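Local atomic coordinates of mandelate racemase/muconate lactonizing enzyme-like protein (Rubrobacter xylanophilus DSM 9941, PDB entry 3CYJ), a protein that belongs to the enolase superfamily, pairing a capping alpha+beta domain with a barrel of beta-alpha units that holds a sodium ion, its specific function being unassigned. Residues L191-N196 with S218-P223; I245-Y250 with G262-L267; V39-G44 with I107-L112. One frame throughout, in Å; residues are numbered along the deposited sequence.

Interaction 1 of 3, residues L191-N196 with S218-P223. With NA (sodium ion), chain E.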
loop_
_atom_site.group_PDB
_atom_site.type_symbol
_atom_site.label_atom_id
_atom_site.label_comp_id
_atom_site.label_asym_id
_atom_site.label_seq_id
_atom_site.Cartn_x
_atom_site.Cartn_y
_atom_site.Cartn_z
ATOM N N LEU A 191 -0.291 -34.283 12.577
ATOM C CA LEU A 191 1.170 -34.194 12.628
ATOM C C LEU A 191 1.681 -32.782 12.328
ATOM O O LEU A 191 1.441 -32.265 11.252
ATOM C CB LEU A 191 1.849 -35.233 11.716
ATOM C CG LEU A 191 3.383 -35.289 11.710
ATOM C CD1 LEU A 191 4.042 -35.589 13.106
ATOM C CD2 LEU A 191 3.912 -36.205 10.620
ATOM N N MET A 192 2.416 -32.188 13.277
ATOM C CA MET A 192 2.865 -30.823 13.196
ATOM C C MET A 192 4.392 -30.809 13.096
ATOM O O MET A 192 5.065 -31.621 13.729
ATOM C CB MET A 192 2.439 -30.109 14.493
ATOM C CG MET A 192 0.904 -30.268 14.922
ATOM S SD MET A 192 0.570 -29.891 16.636
ATOM C CE MET A 192 1.012 -28.146 16.633
ATOM N N VAL A 193 4.959 -29.891 12.304
ATOM C CA VAL A 193 6.440 -29.762 12.220
ATOM C C VAL A 193 6.970 -28.381 12.655
ATOM O O VAL A 193 6.284 -27.362 12.533
ATOM C CB VAL A 193 7.043 -30.224 10.843
ATOM C CG1 VAL A 193 6.664 -31.746 10.511
ATOM C CG2 VAL A 193 6.669 -29.272 9.710
ATOM N N ASP A 194 8.200 -28.365 13.156
ATOM C CA ASP A 194 8.834 -27.157 13.594
ATOM C C ASP A 194 10.226 -27.111 12.965
ATOM O O ASP A 194 11.001 -28.039 13.144
ATOM C CB ASP A 194 8.876 -27.108 15.123
ATOM C CG ASP A 194 9.478 -25.805 15.665
ATOM O OD1 ASP A 194 9.924 -24.875 14.915
ATOM O OD2 ASP A 194 9.575 -25.716 16.893
ATOM N N ALA A 195 10.531 -26.018 12.244
ATOM C CA ALA A 195 11.798 -25.905 11.495
ATOM C C ALA A 195 12.799 -25.016 12.264
ATOM O O ALA A 195 13.998 -24.958 11.921
ATOM C CB ALA A 195 11.542 -25.354 10.088
ATOM N N ASN A 196 12.301 -24.328 13.300
ATOM C CA ASN A 196 13.133 -23.452 14.123
ATOM C C ASN A 196 14.005 -22.548 13.250
ATOM O O ASN A 196 15.235 -22.433 13.483
ATOM C CB ASN A 196 14.014 -24.300 15.079
ATOM C CG ASN A 196 13.181 -24.992 16.155
ATOM O OD1 ASN A 196 12.955 -24.397 17.207
ATOM N ND2 ASN A 196 12.629 -26.202 15.856
ATOM N N SER A 218 -0.167 -30.618 9.142
ATOM C CA SER A 218 -1.167 -29.582 9.324
ATOM C C SER A 218 -0.607 -28.301 9.873
ATOM O O SER A 218 -1.362 -27.344 10.114
ATOM C CB SER A 218 -2.216 -30.077 10.343
ATOM O OG SER A 218 -2.581 -31.387 9.976
ATOM N N TYR A 219 0.697 -28.267 10.113
ATOM C CA TYR A 219 1.257 -27.162 10.914
ATOM C C TYR A 219 2.721 -27.062 10.604
ATOM O O TYR A 219 3.448 -28.058 10.653
ATOM C CB TYR A 219 1.083 -27.500 12.374
ATOM C CG TYR A 219 1.354 -26.413 13.420
ATOM C CD1 TYR A 219 0.300 -25.657 13.916
ATOM C CD2 TYR A 219 2.627 -26.256 14.035
ATOM C CE1 TYR A 219 0.483 -24.705 14.909
ATOM C CE2 TYR A 219 2.822 -25.310 15.067
ATOM C CZ TYR A 219 1.735 -24.551 15.489
ATOM O OH TYR A 219 1.815 -23.589 16.486
ATOM N N LEU A 220 3.151 -25.853 10.243
ATOM C CA LEU A 220 4.546 -25.600 9.915
ATOM C C LEU A 220 4.994 -24.398 10.741
ATOM O O LEU A 220 4.637 -23.282 10.432
ATOM C CB LEU A 220 4.747 -25.355 8.398
ATOM C CG LEU A 220 6.175 -24.910 7.969
ATOM C CD1 LEU A 220 7.281 -25.801 8.633
ATOM C CD2 LEU A 220 6.369 -24.842 6.471
ATOM N N GLU A 221 5.803 -24.658 11.777
ATOM C CA GLU A 221 6.250 -23.631 12.676
ATOM C C GLU A 221 7.667 -23.086 12.324
ATOM O O GLU A 221 8.598 -23.851 12.020
ATOM C CB GLU A 221 6.231 -24.161 14.098
ATOM C CG GLU A 221 6.450 -23.051 15.089
ATOM C CD GLU A 221 6.674 -23.583 16.507
ATOM O OE1 GLU A 221 6.186 -24.710 16.814
ATOM O OE2 GLU A 221 7.352 -22.867 17.297
ATOM N N GLU A 222 7.807 -21.757 12.370
ATOM C CA GLU A 222 9.102 -21.114 12.173
ATOM C C GLU A 222 9.852 -21.598 10.939
ATOM O O GLU A 222 11.041 -21.942 11.018
ATOM C CB GLU A 222 9.968 -21.283 13.415
ATOM C CG GLU A 222 9.499 -20.349 14.554
ATOM C CD GLU A 222 10.239 -20.566 15.903
ATOM O OE1 GLU A 222 11.045 -21.519 16.029
ATOM O OE2 GLU A 222 9.989 -19.785 16.858
ATOM N N PRO A 223 9.173 -21.555 9.774
ATOM C CA PRO A 223 9.857 -22.068 8.595
ATOM C C PRO A 223 11.090 -21.187 8.284
ATOM O O PRO A 223 12.112 -21.707 7.828
ATOM C CB PRO A 223 8.815 -21.939 7.496
ATOM C CG PRO A 223 7.870 -20.784 7.968
ATOM C CD PRO A 223 7.862 -20.894 9.472
HETATM NA NA NA E . 9.878 -23.385 17.620
HETATM O O HOH W 1 -1.890 -33.801 10.256
#

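Interaction 2 of 3, residues I245-Y250 with G262-L267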
loop_
_atom_site.group_PDB
_atom_site.type_symbol
_atom_site.label_atom_id
_atom_site.label_comp_id
_atom_site.label_asym_id
_atom_site.label_seq_id
_atom_site.Cartn_x
_atom_site.Cartn_y
_atom_site.Cartn_z
ATOM N N ILE A 245 0.640 -21.825 9.087
ATOM C CA ILE A 245 1.966 -21.243 9.277
ATOM C C ILE A 245 1.977 -20.627 10.643
ATOM O O ILE A 245 1.173 -19.769 10.902
ATOM C CB ILE A 245 2.326 -20.215 8.160
ATOM C CG1 ILE A 245 2.323 -20.884 6.752
ATOM C CG2 ILE A 245 3.664 -19.527 8.451
ATOM C CD1 ILE A 245 3.367 -22.109 6.551
ATOM N N ALA A 246 2.846 -21.095 11.550
ATOM C CA ALA A 246 2.866 -20.565 12.946
ATOM C C ALA A 246 4.226 -19.942 13.337
ATOM O O ALA A 246 5.290 -20.397 12.884
ATOM C CB ALA A 246 2.508 -21.659 13.957
ATOM N N ALA A 247 4.182 -18.921 14.205
ATOM C CA ALA A 247 5.413 -18.294 14.687
ATOM C C ALA A 247 5.111 -17.498 15.921
ATOM O O ALA A 247 3.954 -17.241 16.187
ATOM C CB ALA A 247 6.020 -17.422 13.606
ATOM N N GLY A 248 6.136 -17.129 16.691
ATOM C CA GLY A 248 5.914 -16.226 17.797
ATOM C C GLY A 248 6.665 -16.273 19.106
ATOM O O GLY A 248 6.518 -15.334 19.932
ATOM N N GLU A 249 7.439 -17.311 19.377
ATOM C CA GLU A 249 8.192 -17.288 20.668
ATOM C C GLU A 249 9.133 -16.106 21.045
ATOM O O GLU A 249 9.378 -15.880 22.225
ATOM C CB GLU A 249 8.962 -18.572 20.878
ATOM C CG GLU A 249 9.759 -19.008 19.652
ATOM C CD GLU A 249 10.736 -20.082 19.992
ATOM O OE1 GLU A 249 11.010 -20.978 19.153
ATOM O OE2 GLU A 249 11.229 -20.030 21.136
ATOM N N TYR A 250 9.667 -15.353 20.094
ATOM C CA TYR A 250 10.711 -14.405 20.487
ATOM C C TYR A 250 10.319 -12.949 20.592
ATOM O O TYR A 250 11.190 -12.121 20.751
ATOM C CB TYR A 250 11.917 -14.525 19.561
ATOM C CG TYR A 250 12.492 -15.932 19.534
ATOM C CD1 TYR A 250 13.088 -16.486 20.672
ATOM C CD2 TYR A 250 12.422 -16.713 18.386
ATOM C CE1 TYR A 250 13.625 -17.794 20.637
ATOM C CE2 TYR A 250 12.955 -17.995 18.353
ATOM C CZ TYR A 250 13.548 -18.530 19.474
ATOM O OH TYR A 250 14.047 -19.812 19.439
ATOM N N GLY A 262 -0.150 -10.022 11.650
ATOM C CA GLY A 262 -0.486 -9.817 10.231
ATOM C C GLY A 262 0.229 -10.739 9.254
ATOM O O GLY A 262 0.029 -10.588 8.048
ATOM N N CYS A 263 1.031 -11.705 9.739
ATOM C CA CYS A 263 1.927 -12.485 8.849
ATOM C C CYS A 263 1.755 -13.954 8.915
ATOM O O CYS A 263 2.339 -14.651 8.083
ATOM C CB CYS A 263 3.411 -12.271 9.220
ATOM S SG CYS A 263 3.906 -10.623 9.007
ATOM N N VAL A 264 1.042 -14.439 9.934
ATOM C CA VAL A 264 0.925 -15.888 10.214
ATOM C C VAL A 264 -0.520 -16.354 10.224
ATOM O O VAL A 264 -1.438 -15.516 10.274
ATOM C CB VAL A 264 1.538 -16.293 11.607
ATOM C CG1 VAL A 264 3.055 -16.040 11.646
ATOM C CG2 VAL A 264 0.863 -15.570 12.764
ATOM N N ASP A 265 -0.716 -17.687 10.193
ATOM C CA ASP A 265 -2.029 -18.270 10.432
ATOM C C ASP A 265 -2.267 -18.492 11.933
ATOM O O ASP A 265 -3.423 -18.483 12.396
ATOM C CB ASP A 265 -2.183 -19.610 9.689
ATOM C CG ASP A 265 -1.876 -19.495 8.184
ATOM O OD1 ASP A 265 -2.534 -18.673 7.506
ATOM O OD2 ASP A 265 -0.986 -20.203 7.670
ATOM N N ILE A 266 -1.201 -18.773 12.683
ATOM C CA ILE A 266 -1.318 -19.066 14.098
ATOM C C ILE A 266 -0.248 -18.318 14.917
ATOM O O ILE A 266 0.937 -18.419 14.634
ATOM C CB ILE A 266 -1.227 -20.612 14.401
ATOM C CG1 ILE A 266 -2.269 -21.400 13.596
ATOM C CG2 ILE A 266 -1.440 -20.881 15.902
ATOM C CD1 ILE A 266 -2.376 -22.824 13.938
ATOM N N LEU A 267 -0.681 -17.557 15.926
ATOM C CA LEU A 267 0.226 -16.771 16.718
ATOM C C LEU A 267 0.630 -17.567 17.957
ATOM O O LEU A 267 -0.213 -18.229 18.576
ATOM C CB LEU A 267 -0.425 -15.453 17.101
ATOM C CG LEU A 267 0.412 -14.475 17.969
ATOM C CD1 LEU A 267 1.674 -14.150 17.276
ATOM C CD2 LEU A 267 -0.249 -13.171 18.147
#

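Interaction 3 of 3, residues V39-G44 with I107-L112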
loop_
_atom_site.group_PDB
_atom_site.type_symbol
_atom_site.label_atom_id
_atom_site.label_comp_id
_atom_site.label_asym_id
_atom_site.label_seq_id
_atom_site.Cartn_x
_atom_site.Cartn_y
_atom_site.Cartn_z
ATOM N N VAL A 39 11.544 -18.301 40.922
ATOM C CA VAL A 39 11.314 -17.205 41.838
ATOM C C VAL A 39 10.261 -17.616 42.867
ATOM O O VAL A 39 9.219 -18.238 42.516
ATOM C CB VAL A 39 10.883 -15.904 41.068
ATOM C CG1 VAL A 39 10.555 -14.732 42.013
ATOM C CG2 VAL A 39 11.963 -15.510 40.042
ATOM N N GLU A 40 10.545 -17.315 44.135
ATOM C CA GLU A 40 9.511 -17.477 45.147
ATOM C C GLU A 40 9.210 -16.170 45.788
ATOM O O GLU A 40 10.137 -15.451 46.275
ATOM C CB GLU A 40 9.848 -18.539 46.191
ATOM C CG GLU A 40 10.109 -19.905 45.548
ATOM C CD GLU A 40 10.185 -21.013 46.602
ATOM O OE1 GLU A 40 10.346 -20.628 47.782
ATOM O OE2 GLU A 40 10.077 -22.235 46.272
ATOM N N ALA A 41 7.908 -15.858 45.761
ATOM C CA ALA A 41 7.404 -14.628 46.350
ATOM C C ALA A 41 6.662 -14.920 47.642
ATOM O O ALA A 41 5.684 -15.695 47.655
ATOM C CB ALA A 41 6.506 -13.882 45.393
ATOM N N HIS A 42 7.138 -14.281 48.711
ATOM C CA HIS A 42 6.637 -14.473 50.068
ATOM C C HIS A 42 5.872 -13.254 50.429
ATOM O O HIS A 42 6.411 -12.142 50.285
ATOM C CB HIS A 42 7.810 -14.588 51.043
ATOM C CG HIS A 42 8.549 -15.876 50.923
ATOM N ND1 HIS A 42 9.556 -16.067 50.001
ATOM C CD2 HIS A 42 8.397 -17.056 51.567
ATOM C CE1 HIS A 42 10.006 -17.312 50.089
ATOM N NE2 HIS A 42 9.319 -17.935 51.030
ATOM N N GLY A 43 4.626 -13.436 50.880
ATOM C CA GLY A 43 3.859 -12.288 51.341
ATOM C C GLY A 43 2.545 -12.691 51.953
ATOM O O GLY A 43 2.048 -13.774 51.673
ATOM N N GLY A 44 2.007 -11.834 52.829
ATOM C CA GLY A 44 0.731 -12.053 53.529
ATOM C C GLY A 44 0.526 -13.434 54.152
ATOM O O GLY A 44 -0.626 -13.872 54.270
ATOM N N ILE A 107 4.702 -14.426 37.289
ATOM C CA ILE A 107 4.014 -15.667 37.494
ATOM C C ILE A 107 4.007 -15.988 38.982
ATOM O O ILE A 107 3.010 -16.463 39.512
ATOM C CB ILE A 107 4.720 -16.803 36.731
ATOM C CG1 ILE A 107 4.654 -16.555 35.209
ATOM C CG2 ILE A 107 4.146 -18.155 37.090
ATOM C CD1 ILE A 107 5.609 -17.404 34.450
ATOM N N ALA A 108 5.121 -15.693 39.651
ATOM C CA ALA A 108 5.218 -15.869 41.089
ATOM C C ALA A 108 4.239 -14.951 41.831
ATOM O O ALA A 108 3.573 -15.380 42.763
ATOM C CB ALA A 108 6.704 -15.650 41.571
ATOM N N LEU A 109 4.171 -13.681 41.436
ATOM C CA LEU A 109 3.222 -12.753 42.008
ATOM C C LEU A 109 1.727 -13.131 41.820
ATOM O O LEU A 109 0.896 -12.868 42.703
ATOM C CB LEU A 109 3.456 -11.360 41.462
ATOM C CG LEU A 109 4.854 -10.783 41.769
ATOM C CD1 LEU A 109 4.968 -9.341 41.279
ATOM C CD2 LEU A 109 5.129 -10.859 43.241
ATOM N N TRP A 110 1.399 -13.722 40.679
ATOM C CA TRP A 110 0.047 -14.156 40.406
ATOM C C TRP A 110 -0.251 -15.435 41.188
ATOM O O TRP A 110 -1.340 -15.564 41.756
ATOM C CB TRP A 110 -0.183 -14.401 38.912
ATOM C CG TRP A 110 -0.655 -13.186 38.150
ATOM C CD1 TRP A 110 0.098 -12.388 37.269
ATOM C CD2 TRP A 110 -1.987 -12.635 38.146
ATOM N NE1 TRP A 110 -0.692 -11.378 36.778
ATOM C CE2 TRP A 110 -1.969 -11.498 37.293
ATOM C CE3 TRP A 110 -3.179 -12.964 38.811
ATOM C CZ2 TRP A 110 -3.116 -10.710 37.072
ATOM C CZ3 TRP A 110 -4.326 -12.171 38.601
ATOM C CH2 TRP A 110 -4.294 -11.071 37.728
ATOM N N ASP A 111 0.710 -16.368 41.190
ATOM C CA ASP A 111 0.633 -17.544 42.081
ATOM C C ASP A 111 0.371 -17.085 43.524
ATOM O O ASP A 111 -0.565 -17.535 44.193
ATOM C CB ASP A 111 1.889 -18.388 42.021
ATOM C CG ASP A 111 1.682 -19.816 42.621
ATOM O OD1 ASP A 111 0.566 -20.398 42.497
ATOM O OD2 ASP A 111 2.625 -20.378 43.208
ATOM N N LEU A 112 1.189 -16.166 44.003
ATOM C CA LEU A 112 0.962 -15.599 45.318
ATOM C C LEU A 112 -0.447 -14.997 45.467
ATOM O O LEU A 112 -1.101 -15.248 46.458
ATOM C CB LEU A 112 2.053 -14.569 45.670
ATOM C CG LEU A 112 1.923 -13.917 47.050
ATOM C CD1 LEU A 112 2.103 -15.012 48.165
ATOM C CD2 LEU A 112 2.867 -12.641 47.219
#

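Interaction 1 of 3, residues L191-N196 with S218-P223
Strands 190-194 and 219-221 of an enolase-type barrel run parallel here, and their C-terminal ends deliver Asp194 and Glu221 to a bound sodium ion. The strands are laced by backbone bonds: Val193 N gives to Tyr219 O (2.9 Å), Glu221 N to Val193 O, and Ala195 N to Glu221 O, while Ser218 N reaches Leu191 O. Inside the barrel, Met192 bends at its last torsion (chi3 64°), which brings its methyl over the Tyr219 ring. CE stands 3.5 Å from the ring centroid, almost on the ring normal, a CH-pi contact with the sulfur farther above the same face. The ring's hydroxyl is bonded to Gln268. On the opposite side of the sheet Val193 CG2 rests on Leu220 CD1 at 3.7 Å. At the strand ends the carboxylates of Asp194 and Glu221 stack with their planes 17° apart. Sodium is held by Asp194 OD2 at 2.5 Å, Glu221 OE2 at 2.6 Å and Glu222 OE1 at 2.7 Å. Asp194 OD1 closes an Asx turn, taking Asn196 N at 2.9 Å from above the carboxylate plane. Lys164 forms a salt bridge to Glu221 OE1, and Lys166 donates to Asp194 OD2. Three acidic groups thus crowd one small space, and the sodium together with the two lysines probably offsets the repulsion between them, while the Asx turn probably helps to fix the rotation of Asp194.

Interaction 2 of 3, residues I245-Y250 with G262-L267
The flat Asp265 carboxylate turns OD2 to the backbone of Ile245: OD2 receives Ile245 N at 2.7 Å through its anti lone pair, the one directed away from OD1. The bond is nearly straight (164°), and CG lying beside its own backbone N (chi1 -54°) turns the carboxylate back to the start of the neighbouring strand. The same oxygen also meets Ile245 CB at 3.3 Å, and it forms a salt bridge with Lys202 of another subunit, so OD2 serves both this contact and the assembly. Ile245 O, in turn, is gripped twice. Asp265 N approaches at 2.9 Å in the carbonyl plane, whereas Ile266 N comes from 3.1 Å and is tilted out of that plane. Farther along, Ala247 N makes a weak bond to Ile266 O, and Ala246 CA adds a CH...O contact to that oxygen. The side chains sort themselves onto two faces. Ala246 CB and Ile266 CB meet at 3.9 Å on the face shared with Tyr219, whose side chain packs against both residues. On the other face Ala247 CB lies 3.8 Å from Val264 CG1, under helix 229-238, where Leu232 covers Ala247. Two parallel strands, 244-247 and 266-269, joined through helix 254-261, make this a beta-alpha-beta unit of the kind repeated around the barrel in enolase-superfamily proteins.

Interaction 3 of 3, residues V39-G44 with I107-L112
Leu112 sends its CG opposite the backbone N (chi1 -179°), which throws the isobutyl group off the helix onto the strand that carries Ala41 and Gly43. CD1 settles between two carbonyl oxygens, 3.7 Å from Ala41 O and equally far from Gly43 O, while CD2 faces the Gly43 N side of the chain. Because Gly43 bears no side chain, the leucine methyls lie directly against the backbone. Leu109 starts out away from the strand, but with CG beside its own N (chi1 -61°), the second branch, CD2, reaches back to 4.0 Å from Ala41 CB. The methyl of Ala41 therefore packs against Ala108, Leu109 and Leu112 together, its CB being 4.2 Å from Ala108 CB. Ala108 serves a second strand residue: its CB sits 3.7 Å from Val39 O and also touches Val39 CG1. This is a helix laid on an antiparallel sheet, the central theme of the alpha+beta N-terminal domain in the enolase superfamily. Helix segment 107-112 and strand segment 39-43 are inclined at 39°, and their axes come within 7.6 Å, a close approach in keeping with the alanines and glycine at the interface. No hydrogen bond links the two segments; the contact is almost wholly apolar. Polar ties run instead to other partners: Asp111, on the flank of the helix, accepts from the backbone N of Leu49 in the adjoining strand 46-53 and from that of Leu350. Leu11 of strand 8-26 packs beside Val39 and Ala41, and Pro78 and Val81 of helix 78-88 meet Leu109.

Overall arrangement
Along the chain, interaction 3 comes first: residues 39-44 meet 107-112, closing a loop of 62 intervening residues and binding the N-terminal sheet to helix 97-116. Interaction 1 follows, closing 21 residues around helix 201-215, and interaction 2 closes the last 11 around helix 254-261. The three stand in series, with none nested and none crossing. Interactions 1 and 2 occupy successive strands of one barrel sheet, with centres 11 Å apart, and a probable hydrogen bond from Glu222 N to Ala246 O joins them. Interaction 3 lies across the chain's centre, about 35 Å and 31 Å from the centres of interactions 1 and 2, in the other domain.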